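PDB 6SKI: putative type VI secretion protein, which probably hydrolyses phospholipids as a toxic effector of the type VI secretion system, loaded onto the VgrG spike. Local coordinates for residues T378-S383 against A404-R409. Sequence-based numbering, arbitrary orientation.
Sequences TTKIRS and AVFFER
The phenyl ring of F406 has the carboxylate carbon of E408 at its edge, in plane, and is approached obliquely by K380, whose CG packs 3.5 Å from F406 CB. F331 of strand 328-341 meets the same ring edge-to-face, while I85 of helix 72-85 also touches F406, a setting that suits a large aromatic residue. K380 fits because its methylene chain is greasy and its end charged: bent at chi2 (-104°), it runs past F406 toward E408, where K380 CE lies 3.8 Å from E408 OE2. K380 NZ stays 4.1 Å from E408 OE1, too far for a salt bridge, although opposite charges probably still attract. The backbones of K380 and A404 pair through two hydrogen bonds: K380 N to A404 O at 2.8 Å, and A404 N back to K380 O; T378 and F406 form a second reciprocal pair, with T378 N 2.9 Å from F406 O. Between them, T379 and V405 form a non-hydrogen-bonded pair on the other face, where beta-branched residues suit an extended backbone and T379 reaches helix 350-362. This is antiparallel pairing of strand 376-386, at one margin of a three-stranded sheet, with the central strand 398-409.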
ATOM      1  N   THR A 378      -7.061 -15.714 -28.566  1.00 55.16           N
ATOM      2  CA  THR A 378      -7.982 -16.530 -29.337  1.00 55.16           C
ATOM      3  C   THR A 378      -9.398 -16.087 -28.997  1.00 55.16           C
ATOM      4  O   THR A 378      -9.615 -15.370 -28.024  1.00 55.16           O
ATOM      5  CB  THR A 378      -7.765 -18.021 -29.024  1.00 55.16           C
ATOM      6  OG1 THR A 378      -6.382 -18.343 -29.213  1.00 55.16           O
ATOM      7  CG2 THR A 378      -8.579 -18.914 -29.944  1.00 55.16           C
ATOM      8  N   THR A 379     -10.360 -16.475 -29.828  1.00 56.97           N
ATOM      9  CA  THR A 379     -11.767 -16.422 -29.456  1.00 56.97           C
ATOM     10  C   THR A 379     -12.206 -17.832 -29.093  1.00 56.97           C
ATOM     11  O   THR A 379     -12.103 -18.751 -29.912  1.00 56.97           O
ATOM     12  CB  THR A 379     -12.643 -15.865 -30.576  1.00 56.97           C
ATOM     13  OG1 THR A 379     -13.012 -16.928 -31.461  1.00 56.97           O
ATOM     14  CG2 THR A 379     -11.920 -14.792 -31.348  1.00 56.97           C
ATOM     15  N   LYS A 380     -12.685 -17.998 -27.869  1.00 56.13           N
ATOM     16  CA  LYS A 380     -13.097 -19.293 -27.357  1.00 56.13           C
ATOM     17  C   LYS A 380     -14.612 -19.403 -27.415  1.00 56.13           C
ATOM     18  O   LYS A 380     -15.328 -18.464 -27.039  1.00 56.13           O
ATOM     19  CB  LYS A 380     -12.597 -19.500 -25.929  1.00 56.13           C
ATOM     20  CG  LYS A 380     -11.097 -19.659 -25.844  1.00 56.13           C
ATOM     21  CD  LYS A 380     -10.701 -21.099 -25.628  1.00 56.13           C
ATOM     22  CE  LYS A 380      -9.197 -21.255 -25.638  1.00 56.13           C
ATOM     23  NZ  LYS A 380      -8.770 -22.433 -26.436  1.00 56.13           N
ATOM     24  N   ILE A 381     -15.085 -20.550 -27.897  1.00 59.05           N
ATOM     25  CA  ILE A 381     -16.500 -20.822 -28.102  1.00 59.05           C
ATOM     26  C   ILE A 381     -16.922 -21.934 -27.154  1.00 59.05           C
ATOM     27  O   ILE A 381     -16.229 -22.949 -27.025  1.00 59.05           O
ATOM     28  CB  ILE A 381     -16.796 -21.217 -29.557  1.00 59.05           C
ATOM     29  CG1 ILE A 381     -16.174 -20.218 -30.526  1.00 59.05           C
ATOM     30  CG2 ILE A 381     -18.290 -21.304 -29.787  1.00 59.05           C
ATOM     31  CD1 ILE A 381     -16.341 -20.612 -31.969  1.00 59.05           C
ATOM     32  N   ARG A 382     -18.053 -21.736 -26.493  1.00 59.58           N
ATOM     33  CA  ARG A 382     -18.714 -22.746 -25.686  1.00 59.58           C
ATOM     34  C   ARG A 382     -20.053 -23.059 -26.334  1.00 59.58           C
ATOM     35  O   ARG A 382     -20.776 -22.145 -26.731  1.00 59.58           O
ATOM     36  CB  ARG A 382     -18.922 -22.245 -24.258  1.00 59.58           C
ATOM     37  CG  ARG A 382     -19.428 -23.279 -23.287  1.00 59.58           C
ATOM     38  CD  ARG A 382     -19.282 -22.773 -21.871  1.00 59.58           C
ATOM     39  NE  ARG A 382     -20.112 -23.512 -20.927  1.00 59.58           N
ATOM     40  CZ  ARG A 382     -21.317 -23.121 -20.538  1.00 59.58           C
ATOM     41  NH1 ARG A 382     -21.837 -22.002 -21.018  1.00 59.58           N
ATOM     42  NH2 ARG A 382     -22.006 -23.849 -19.671  1.00 59.58           N
ATOM     43  N   SER A 383     -20.373 -24.340 -26.469  1.00 64.01           N
ATOM     44  CA  SER A 383     -21.674 -24.759 -26.972  1.00 64.01           C
ATOM     45  C   SER A 383     -22.234 -25.826 -26.048  1.00 64.01           C
ATOM     46  O   SER A 383     -21.622 -26.886 -25.879  1.00 64.01           O
ATOM     47  CB  SER A 383     -21.571 -25.283 -28.403  1.00 64.01           C
ATOM     48  OG  SER A 383     -20.461 -26.151 -28.548  1.00 64.01           O
ATOM     49  N   ALA A 404     -16.120 -15.697 -26.212  1.00 54.65           N
ATOM     50  CA  ALA A 404     -15.327 -14.702 -25.505  1.00 54.65           C
ATOM     51  C   ALA A 404     -13.944 -14.627 -26.133  1.00 54.65           C
ATOM     52  O   ALA A 404     -13.575 -15.453 -26.965  1.00 54.65           O
ATOM     53  CB  ALA A 404     -15.226 -15.019 -24.013  1.00 54.65           C
ATOM     54  N   VAL A 405     -13.185 -13.609 -25.746  1.00 52.90           N
ATOM     55  CA  VAL A 405     -11.788 -13.488 -26.147  1.00 52.90           C
ATOM     56  C   VAL A 405     -10.912 -13.957 -24.995  1.00 52.90           C
ATOM     57  O   VAL A 405     -10.998 -13.427 -23.883  1.00 52.90           O
ATOM     58  CB  VAL A 405     -11.444 -12.050 -26.554  1.00 52.90           C
ATOM     59  CG1 VAL A 405     -10.030 -11.984 -27.084  1.00 52.90           C
ATOM     60  CG2 VAL A 405     -12.416 -11.564 -27.591  1.00 52.90           C
ATOM     61  N   PHE A 406     -10.071 -14.948 -25.258  1.00 52.00           N
ATOM     62  CA  PHE A 406      -9.211 -15.553 -24.253  1.00 52.00           C
ATOM     63  C   PHE A 406      -7.751 -15.243 -24.547  1.00 52.00           C
ATOM     64  O   PHE A 406      -7.304 -15.315 -25.696  1.00 52.00           O
ATOM     65  CB  PHE A 406      -9.413 -17.066 -24.210  1.00 52.00           C
ATOM     66  CG  PHE A 406      -9.232 -17.660 -22.848  1.00 52.00           C
ATOM     67  CD1 PHE A 406     -10.089 -17.332 -21.816  1.00 52.00           C
ATOM     68  CD2 PHE A 406      -8.209 -18.549 -22.601  1.00 52.00           C
ATOM     69  CE1 PHE A 406      -9.929 -17.880 -20.566  1.00 52.00           C
ATOM     70  CE2 PHE A 406      -8.040 -19.096 -21.351  1.00 52.00           C
ATOM     71  CZ  PHE A 406      -8.904 -18.762 -20.335  1.00 52.00           C
ATOM     72  N   PHE A 407      -7.016 -14.896 -23.500  1.00 50.48           N
ATOM     73  CA  PHE A 407      -5.576 -14.714 -23.555  1.00 50.48           C
ATOM     74  C   PHE A 407      -4.928 -15.768 -22.674  1.00 50.48           C
ATOM     75  O   PHE A 407      -5.284 -15.902 -21.499  1.00 50.48           O
ATOM     76  CB  PHE A 407      -5.184 -13.314 -23.089  1.00 50.48           C
ATOM     77  CG  PHE A 407      -3.721 -13.022 -23.215  1.00 50.48           C
ATOM     78  CD1 PHE A 407      -3.100 -13.056 -24.446  1.00 50.48           C
ATOM     79  CD2 PHE A 407      -2.968 -12.714 -22.100  1.00 50.48           C
ATOM     80  CE1 PHE A 407      -1.760 -12.788 -24.561  1.00 50.48           C
ATOM     81  CE2 PHE A 407      -1.627 -12.445 -22.212  1.00 50.48           C
ATOM     82  CZ  PHE A 407      -1.023 -12.482 -23.445  1.00 50.48           C
ATOM     83  N   GLU A 408      -3.992 -16.523 -23.245  1.00 53.18           N
ATOM     84  CA  GLU A 408      -3.265 -17.553 -22.516  1.00 53.18           C
ATOM     85  C   GLU A 408      -1.783 -17.223 -22.539  1.00 53.18           C
ATOM     86  O   GLU A 408      -1.168 -17.188 -23.609  1.00 53.18           O
ATOM     87  CB  GLU A 408      -3.506 -18.937 -23.119  1.00 53.18           C
ATOM     88  CG  GLU A 408      -4.915 -19.458 -22.955  1.00 53.18           C
ATOM     89  CD  GLU A 408      -5.446 -20.106 -24.217  1.00 53.18           C
ATOM     90  OE1 GLU A 408      -5.372 -21.348 -24.326  1.00 53.18           O
ATOM     91  OE2 GLU A 408      -5.938 -19.374 -25.102  1.00 53.18           O
ATOM     92  N   ARG A 409      -1.214 -16.995 -21.363  1.00 49.64           N
ATOM     93  CA  ARG A 409       0.217 -16.799 -21.206  1.00 49.64           C
ATOM     94  C   ARG A 409       0.657 -17.577 -19.980  1.00 49.64           C
ATOM     95  O   ARG A 409      -0.050 -17.603 -18.973  1.00 49.64           O
ATOM     96  CB  ARG A 409       0.578 -15.320 -21.060  1.00 49.64           C
ATOM     97  CG  ARG A 409       2.068 -15.061 -21.079  1.00 49.64           C
ATOM     98  CD  ARG A 409       2.377 -13.593 -21.263  1.00 49.64           C
ATOM     99  NE  ARG A 409       1.526 -12.752 -20.437  1.00 49.64           N
ATOM    100  CZ  ARG A 409       1.858 -11.534 -20.032  1.00 49.64           C
ATOM    101  NH1 ARG A 409       3.025 -11.015 -20.380  1.00 49.64           N
ATOM    102  NH2 ARG A 409       1.024 -10.836 -19.278  1.00 49.64           N
TER